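Local coordinates for imelysin-like protein (Psychrobacter arcticus, PDB 3PF0), which is of unknown function but belongs to the imelysin-like (M75 peptidase) family and has been put forward as a putative metalloendopeptidase, at residues 108-113 / 272-277; 114-119 / 231-236. All coordinates share one frame; numbering follows the deposited sequence. Where two conformers were deposited one is given.

Contact 1. Residues 108-113 / 272-277; sequences AWASAE and INAKLA
Ala110 sets its CB against CB of Ala274, 4.2 Å away, where helices 92-112 and 268-283 come together. Small methyl groups allow the axes of the short segments 108-112 and 272-277 to approach to 8.1 Å. The same Ala110 also takes the stem of Lys275: its CB lies 3.9 Å from Lys275 CG, so the aliphatic part of the lysine runs alongside the alanine before its ammonium group is reached.

One residue on, Ser111 is small enough for the CA atoms of Ser111 and Lys275 to approach within 5.2 Å. Its hydroxyl stands beside its own backbone N (chi1 -69°), and OG reaches the carbonyl O of Ala274 at 3.4 Å, a weak contact that competes with other acceptors for the one proton. The stronger partner of this hydroxyl is Thr278, one turn further along the facing helix; Thr278 OG1 also hydrogen-bonds Ala274 O.

Glu113, just past the last turn of helix 92-112, closes the contact with a salt bridge, OE1 to Lys275 NZ, of 2.9 Å. The ammonium arrives on the anti side of OE1, 35° out of the carboxylate plane; a bend at the last lysine torsion turns NZ toward it. The other oxygen, OE2, has a weak bond from Trp109 NE1 and one from Asn130, so both ends of the carboxylate are held and its rotation is restricted.

The whole is a helix-helix crossing, at -41° between the two short segments, with Ala110, Ser111 and Ala274 at the close approach, the stem of Lys275 beside them and a salt bridge at one end, within an all-helical imelysin-like fold.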
ATOM      1  N   ALA A 108      -1.189   6.771   1.589  1.00 30.31           N
ATOM      2  CA  ALA A 108      -2.367   6.559   0.730  1.00 30.21           C
ATOM      3  C   ALA A 108      -2.148   5.379  -0.221  1.00 32.67           C
ATOM      4  O   ALA A 108      -3.056   4.573  -0.411  1.00 32.51           O
ATOM      5  CB  ALA A 108      -2.695   7.820  -0.069  1.00 30.66           C
ATOM      6  N   TRP A 109      -0.959   5.262  -0.802  1.00 29.33           N
ATOM      7  CA  TRP A 109      -0.678   4.135  -1.686  1.00 29.72           C
ATOM      8  C   TRP A 109      -0.541   2.830  -0.893  1.00 34.06           C
ATOM      9  O   TRP A 109      -0.959   1.783  -1.394  1.00 34.31           O
ATOM     10  CB  TRP A 109       0.550   4.366  -2.552  1.00 28.54           C
ATOM     11  CG  TRP A 109       0.864   3.179  -3.420  1.00 29.81           C
ATOM     12  CD1 TRP A 109       1.872   2.280  -3.239  1.00 32.54           C
ATOM     13  CD2 TRP A 109       0.058   2.670  -4.495  1.00 29.92           C
ATOM     14  NE1 TRP A 109       1.773   1.267  -4.167  1.00 32.30           N
ATOM     15  CE2 TRP A 109       0.652   1.467  -4.931  1.00 34.06           C
ATOM     16  CE3 TRP A 109      -1.122   3.110  -5.124  1.00 31.28           C
ATOM     17  CZ2 TRP A 109       0.129   0.714  -5.991  1.00 33.81           C
ATOM     18  CZ3 TRP A 109      -1.644   2.357  -6.167  1.00 32.91           C
ATOM     19  CH2 TRP A 109      -1.020   1.179  -6.593  1.00 33.73           C
ATOM     20  N   ALA A 110       0.007   2.892   0.341  1.00 30.85           N
ATOM     21  CA  ALA A 110       0.138   1.715   1.214  1.00 31.03           C
ATOM     22  C   ALA A 110      -1.248   1.122   1.480  1.00 33.23           C
ATOM     23  O   ALA A 110      -1.406  -0.096   1.457  1.00 32.04           O
ATOM     24  CB  ALA A 110       0.831   2.083   2.525  1.00 31.93           C
ATOM     25  N   SER A 111      -2.260   1.993   1.652  1.00 30.96           N
ATOM     26  CA  SER A 111      -3.654   1.600   1.839  1.00 31.16           C
ATOM     27  C   SER A 111      -4.210   0.975   0.554  1.00 35.66           C
ATOM     28  O   SER A 111      -4.782  -0.109   0.621  1.00 37.74           O
ATOM     29  CB  SER A 111      -4.483   2.805   2.264  1.00 35.24           C
ATOM     30  OG  SER A 111      -4.087   3.171   3.576  1.00 44.58           O
ATOM     31  N   ALA A 112      -3.979   1.607  -0.616  1.00 31.40           N
ATOM     32  CA  ALA A 112      -4.429   1.105  -1.933  1.00 31.69           C
ATOM     33  C   ALA A 112      -3.807  -0.269  -2.287  1.00 35.99           C
ATOM     34  O   ALA A 112      -4.372  -1.018  -3.095  1.00 34.92           O
ATOM     35  CB  ALA A 112      -4.102   2.120  -3.030  1.00 31.81           C
ATOM     36  N   GLU A 113      -2.671  -0.618  -1.645  1.00 33.22           N
ATOM     37  CA  GLU A 113      -1.978  -1.897  -1.862  1.00 33.40           C
ATOM     38  C   GLU A 113      -2.769  -3.106  -1.295  1.00 37.49           C
ATOM     39  O   GLU A 113      -2.351  -4.250  -1.491  1.00 38.69           O
ATOM     40  CB  GLU A 113      -0.565  -1.854  -1.272  1.00 34.72           C
ATOM     41  CG  GLU A 113       0.428  -1.216  -2.227  1.00 43.54           C
ATOM     42  CD  GLU A 113       1.859  -1.123  -1.738  1.00 50.31           C
ATOM     43  OE1 GLU A 113       2.073  -1.150  -0.506  1.00 46.04           O
ATOM     44  OE2 GLU A 113       2.764  -0.966  -2.585  1.00 41.15           O
ATOM     45  N   ILE A 272       3.423   0.940   7.968  1.00 37.87           N
ATOM     46  CA  ILE A 272       2.826  -0.258   8.582  1.00 37.55           C
ATOM     47  C   ILE A 272       1.447   0.087   9.195  1.00 40.73           C
ATOM     48  O   ILE A 272       0.505  -0.682   9.036  1.00 40.53           O
ATOM     49  CB  ILE A 272       3.798  -0.926   9.603  1.00 40.44           C
ATOM     50  CG1 ILE A 272       5.151  -1.323   8.933  1.00 40.43           C
ATOM     51  CG2 ILE A 272       3.162  -2.133  10.317  1.00 41.45           C
ATOM     52  CD1 ILE A 272       5.097  -2.227   7.636  1.00 45.46           C
ATOM     53  N   ASN A 273       1.336   1.260   9.847  1.00 36.90           N
ATOM     54  CA  ASN A 273       0.112   1.775  10.458  1.00 36.49           C
ATOM     55  C   ASN A 273      -0.991   1.992   9.408  1.00 38.46           C
ATOM     56  O   ASN A 273      -2.131   1.575   9.630  1.00 39.40           O
ATOM     57  CB  ASN A 273       0.421   3.079  11.192  1.00 40.87           C
ATOM     58  CG  ASN A 273      -0.664   3.573  12.104  1.00 67.60           C
ATOM     59  OD1 ASN A 273      -1.055   2.911  13.074  1.00 65.34           O
ATOM     60  ND2 ASN A 273      -1.126   4.783  11.843  1.00 57.52           N
ATOM     61  N   ALA A 274      -0.653   2.604   8.262  1.00 32.12           N
ATOM     62  CA  ALA A 274      -1.609   2.845   7.174  1.00 31.48           C
ATOM     63  C   ALA A 274      -2.172   1.519   6.646  1.00 36.19           C
ATOM     64  O   ALA A 274      -3.382   1.407   6.451  1.00 36.61           O
ATOM     65  CB  ALA A 274      -0.943   3.627   6.047  1.00 31.45           C
ATOM     66  N   LYS A 275      -1.304   0.492   6.498  1.00 32.78           N
ATOM     67  CA  LYS A 275      -1.711  -0.834   6.034  1.00 32.72           C
ATOM     68  C   LYS A 275      -2.595  -1.518   7.073  1.00 38.16           C
ATOM     69  O   LYS A 275      -3.631  -2.073   6.701  1.00 38.32           O
ATOM     70  CB  LYS A 275      -0.491  -1.705   5.694  1.00 35.13           C
ATOM     71  CG  LYS A 275       0.278  -1.192   4.487  1.00 42.62           C
ATOM     72  CD  LYS A 275       1.322  -2.179   4.004  1.00 41.10           C
ATOM     73  CE  LYS A 275       1.814  -1.748   2.652  1.00 38.69           C
ATOM     74  NZ  LYS A 275       2.108  -2.911   1.785  1.00 42.35           N
ATOM     75  N   LEU A 276      -2.227  -1.432   8.377  1.00 35.64           N
ATOM     76  CA  LEU A 276      -3.012  -2.036   9.465  1.00 36.62           C
ATOM     77  C   LEU A 276      -4.407  -1.409   9.570  1.00 41.20           C
ATOM     78  O   LEU A 276      -5.391  -2.139   9.695  1.00 42.66           O
ATOM     79  CB  LEU A 276      -2.295  -1.925  10.826  1.00 36.99           C
ATOM     80  CG  LEU A 276      -1.289  -3.009  11.190  1.00 42.28           C
ATOM     81  CD1 LEU A 276      -0.600  -2.665  12.508  1.00 43.04           C
ATOM     82  CD2 LEU A 276      -1.951  -4.394  11.288  1.00 45.30           C
ATOM     83  N   ALA A 277      -4.490  -0.072   9.496  1.00 36.39           N
ATOM     84  CA  ALA A 277      -5.753   0.675   9.575  1.00 36.06           C
ATOM     85  C   ALA A 277      -6.702   0.330   8.406  1.00 39.97           C
ATOM     86  O   ALA A 277      -7.921   0.290   8.600  1.00 40.56           O
ATOM     87  CB  ALA A 277      -5.472   2.171   9.598  1.00 36.06           C
TER

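Contact 2. Residues 114-119 / 231-236; sequences MVNFGP and FNSLLS
Ser233 OG is the hub between the loop after helix 92-112 and helix 225-250. It lies 2.6 Å from Met114 O, a carbonyl it may bond though its proton has a rival acceptor, and it accepts the backbone N-H of Asn116 at 2.9 Å (N-H...O angle 137°). Serine suits the place because one small hydroxyl can both give and take, matching the loop's peptide groups. Its OG stands anti to the backbone N (chi1 -173°), which carries it out from the helix to the loop. Ser233 CB meets the edge of the Phe117 ring at CE1, 3.7 Å away.

Around this core, Met114 (selenomethionine) rests its CB on Leu234 CD2 at 4.0 Å, and Val115 CG1 lies over one face of the Phe117 ring, offset toward the rim. Asn116 ND2 donates to two waters: one reaches Asn232 O weakly, the other lies 2.7 Å from Ser236 OG. Further out, Met114 and Val115 both pack on Trp230 of helix 225-250.

Replacing Ser233 by alanine would probably leave the backbone N-H of Asn116 without its acceptor and the Met114 carbonyl without a likely donor. The chemistry thus implies a loop fixed through its backbone by a buried hydroxyl.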
HETATM    1  N   MSE A 114      -3.928  -2.856  -0.649  1.00 33.01           N
HETATM    2  CA  MSE A 114      -4.839  -3.900  -0.158  1.00 32.67           C
HETATM    3  C   MSE A 114      -5.344  -4.745  -1.351  1.00 35.89           C
HETATM    4  O   MSE A 114      -5.779  -5.871  -1.154  1.00 36.53           O
HETATM    5  CB  MSE A 114      -6.021  -3.276   0.620  1.00 34.60           C
HETATM    6  CG  MSE A 114      -7.021  -2.542  -0.274  1.00 41.02           C
HETATM    7 SE   MSE A 114      -8.563  -1.808   0.650  0.75 49.32          SE
HETATM    8  CE  MSE A 114      -8.287   0.035   0.242  1.00 45.17           C
ATOM      9  N   VAL A 115      -5.309  -4.160  -2.574  1.00 32.05           N
ATOM     10  CA  VAL A 115      -5.662  -4.769  -3.861  1.00 32.71           C
ATOM     11  C   VAL A 115      -4.330  -5.117  -4.556  1.00 38.48           C
ATOM     12  O   VAL A 115      -3.500  -4.232  -4.765  1.00 37.89           O
ATOM     13  CB  VAL A 115      -6.574  -3.828  -4.710  1.00 36.33           C
ATOM     14  CG1 VAL A 115      -6.801  -4.369  -6.119  1.00 36.23           C
ATOM     15  CG2 VAL A 115      -7.907  -3.594  -4.014  1.00 36.42           C
ATOM     16  N   ASN A 116      -4.104  -6.403  -4.848  1.00 36.41           N
ATOM     17  CA  ASN A 116      -2.868  -6.879  -5.484  1.00 36.23           C
ATOM     18  C   ASN A 116      -3.155  -7.438  -6.897  1.00 41.48           C
ATOM     19  O   ASN A 116      -2.333  -8.154  -7.467  1.00 41.74           O
ATOM     20  CB  ASN A 116      -2.197  -7.948  -4.594  1.00 35.23           C
ATOM     21  CG  ASN A 116      -2.947  -9.262  -4.520  1.00 49.74           C
ATOM     22  OD1 ASN A 116      -4.147  -9.350  -4.830  1.00 40.92           O
ATOM     23  ND2 ASN A 116      -2.240 -10.329  -4.158  1.00 39.33           N
ATOM     24  N   PHE A 117      -4.315  -7.089  -7.460  1.00 38.49           N
ATOM     25  CA  PHE A 117      -4.740  -7.573  -8.766  1.00 38.24           C
ATOM     26  C   PHE A 117      -5.365  -6.452  -9.576  1.00 41.64           C
ATOM     27  O   PHE A 117      -5.614  -5.372  -9.047  1.00 41.05           O
ATOM     28  CB  PHE A 117      -5.746  -8.734  -8.576  1.00 40.34           C
ATOM     29  CG  PHE A 117      -7.005  -8.364  -7.822  1.00 40.59           C
ATOM     30  CD1 PHE A 117      -7.029  -8.365  -6.430  1.00 42.09           C
ATOM     31  CD2 PHE A 117      -8.178  -8.048  -8.505  1.00 41.51           C
ATOM     32  CE1 PHE A 117      -8.191  -8.010  -5.735  1.00 42.86           C
ATOM     33  CE2 PHE A 117      -9.340  -7.698  -7.808  1.00 43.69           C
ATOM     34  CZ  PHE A 117      -9.342  -7.693  -6.429  1.00 41.56           C
ATOM     35  N   GLY A 118      -5.630  -6.728 -10.845  1.00 38.56           N
ATOM     36  CA  GLY A 118      -6.301  -5.797 -11.740  1.00 37.93           C
ATOM     37  C   GLY A 118      -5.482  -4.660 -12.317  1.00 40.55           C
ATOM     38  O   GLY A 118      -4.302  -4.829 -12.615  1.00 39.79           O
ATOM     39  N   PRO A 119      -6.137  -3.496 -12.545  1.00 37.49           N
ATOM     40  CA  PRO A 119      -5.468  -2.353 -13.199  1.00 36.78           C
ATOM     41  C   PRO A 119      -4.103  -1.943 -12.635  1.00 38.55           C
ATOM     42  O   PRO A 119      -3.242  -1.548 -13.424  1.00 36.38           O
ATOM     43  CB  PRO A 119      -6.463  -1.209 -13.004  1.00 38.34           C
ATOM     44  CG  PRO A 119      -7.764  -1.861 -12.874  1.00 43.56           C
ATOM     45  CD  PRO A 119      -7.555  -3.196 -12.267  1.00 39.43           C
ATOM     46  N   PHE A 231     -10.413 -11.488  -0.596  1.00 36.06           N
ATOM     47  CA  PHE A 231      -9.862 -11.867   0.701  1.00 35.75           C
ATOM     48  C   PHE A 231      -8.446 -12.438   0.590  1.00 40.55           C
ATOM     49  O   PHE A 231      -7.672 -12.307   1.543  1.00 40.04           O
ATOM     50  CB  PHE A 231     -10.788 -12.829   1.448  1.00 38.63           C
ATOM     51  CG  PHE A 231     -11.965 -12.109   2.045  1.00 40.03           C
ATOM     52  CD1 PHE A 231     -11.830 -11.377   3.219  1.00 42.83           C
ATOM     53  CD2 PHE A 231     -13.199 -12.112   1.408  1.00 42.46           C
ATOM     54  CE1 PHE A 231     -12.913 -10.682   3.757  1.00 43.83           C
ATOM     55  CE2 PHE A 231     -14.279 -11.406   1.939  1.00 45.45           C
ATOM     56  CZ  PHE A 231     -14.128 -10.698   3.110  1.00 43.41           C
ATOM     57  N   ASN A 232      -8.086 -13.024  -0.565  1.00 37.25           N
ATOM     58  CA  ASN A 232      -6.721 -13.499  -0.752  1.00 37.66           C
ATOM     59  C   ASN A 232      -5.802 -12.294  -0.951  1.00 41.86           C
ATOM     60  O   ASN A 232      -4.640 -12.337  -0.552  1.00 42.90           O
ATOM     61  CB  ASN A 232      -6.612 -14.490  -1.899  1.00 38.31           C
ATOM     62  CG  ASN A 232      -6.821 -15.898  -1.424  1.00 54.89           C
ATOM     63  OD1 ASN A 232      -5.909 -16.524  -0.874  1.00 49.58           O
ATOM     64  ND2 ASN A 232      -8.051 -16.391  -1.534  1.00 41.77           N
ATOM     65  N   SER A 233      -6.350 -11.204  -1.510  1.00 36.91           N
ATOM     66  CA  SER A 233      -5.646  -9.942  -1.699  1.00 35.55           C
ATOM     67  C   SER A 233      -5.352  -9.325  -0.328  1.00 40.50           C
ATOM     68  O   SER A 233      -4.245  -8.834  -0.104  1.00 39.97           O
ATOM     69  CB  SER A 233      -6.479  -8.987  -2.553  1.00 36.26           C
ATOM     70  OG  SER A 233      -5.743  -7.821  -2.880  1.00 40.55           O
ATOM     71  N   LEU A 234      -6.345  -9.371   0.590  1.00 37.71           N
ATOM     72  CA  LEU A 234      -6.207  -8.851   1.950  1.00 37.15           C
ATOM     73  C   LEU A 234      -5.211  -9.690   2.725  1.00 41.42           C
ATOM     74  O   LEU A 234      -4.394  -9.130   3.462  1.00 41.08           O
ATOM     75  CB  LEU A 234      -7.553  -8.786   2.690  1.00 37.62           C
ATOM     76  CG  LEU A 234      -8.598  -7.788   2.169  1.00 41.33           C
ATOM     77  CD1 LEU A 234      -9.867  -7.876   2.991  1.00 42.36           C
ATOM     78  CD2 LEU A 234      -8.066  -6.349   2.161  1.00 40.74           C
ATOM     79  N   LEU A 235      -5.238 -11.024   2.518  1.00 38.32           N
ATOM     80  CA  LEU A 235      -4.298 -11.952   3.161  1.00 38.44           C
ATOM     81  C   LEU A 235      -2.869 -11.655   2.673  1.00 43.66           C
ATOM     82  O   LEU A 235      -1.942 -11.648   3.492  1.00 43.46           O
ATOM     83  CB  LEU A 235      -4.702 -13.418   2.893  1.00 38.99           C
ATOM     84  CG  LEU A 235      -3.715 -14.545   3.273  1.00 43.53           C
ATOM     85  CD1 LEU A 235      -3.414 -14.584   4.781  1.00 43.33           C
ATOM     86  CD2 LEU A 235      -4.233 -15.883   2.797  1.00 46.68           C
ATOM     87  N   SER A 236      -2.711 -11.389   1.345  1.00 40.97           N
ATOM     88  CA  SER A 236      -1.428 -11.065   0.713  0.50 40.55           C
ATOM     89  C   SER A 236      -0.844  -9.777   1.291  1.00 43.72           C
ATOM     90  O   SER A 236       0.368  -9.667   1.420  1.00 43.73           O
ATOM     91  CB  SER A 236      -1.593 -10.931  -0.798  0.50 44.44           C
ATOM     92  OG  SER A 236      -0.360 -10.657  -1.442  0.50 54.20           O
TER
HETATM   93  O   HOH W   1      -3.332 -13.061  -3.549  1.00 45.45           O
HETATM   94  O   HOH W   2       0.715  -9.397  -3.607  1.00 51.65           O

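In the fold
The two contacts lie about 13 Å apart, centre to centre, and share one continuous piece of chain: residues 108-113 cover the last turn of helix 92-112 and the first residue beyond it, and residues 114-119 form the loop that follows. Their partners come later and in reverse order, first 231-236 on helix 225-250 and then 272-277 on the next helix, 268-283, so contact 2 falls within the span of chain that contact 1 brings together. The same helices recur around both: Lys275 packs on helix 225-250, and Met114 and Leu234 on helix 268-283. The end of helix 92-112 and its exit loop are thereby seated against two successive helices inside the imelysin family region.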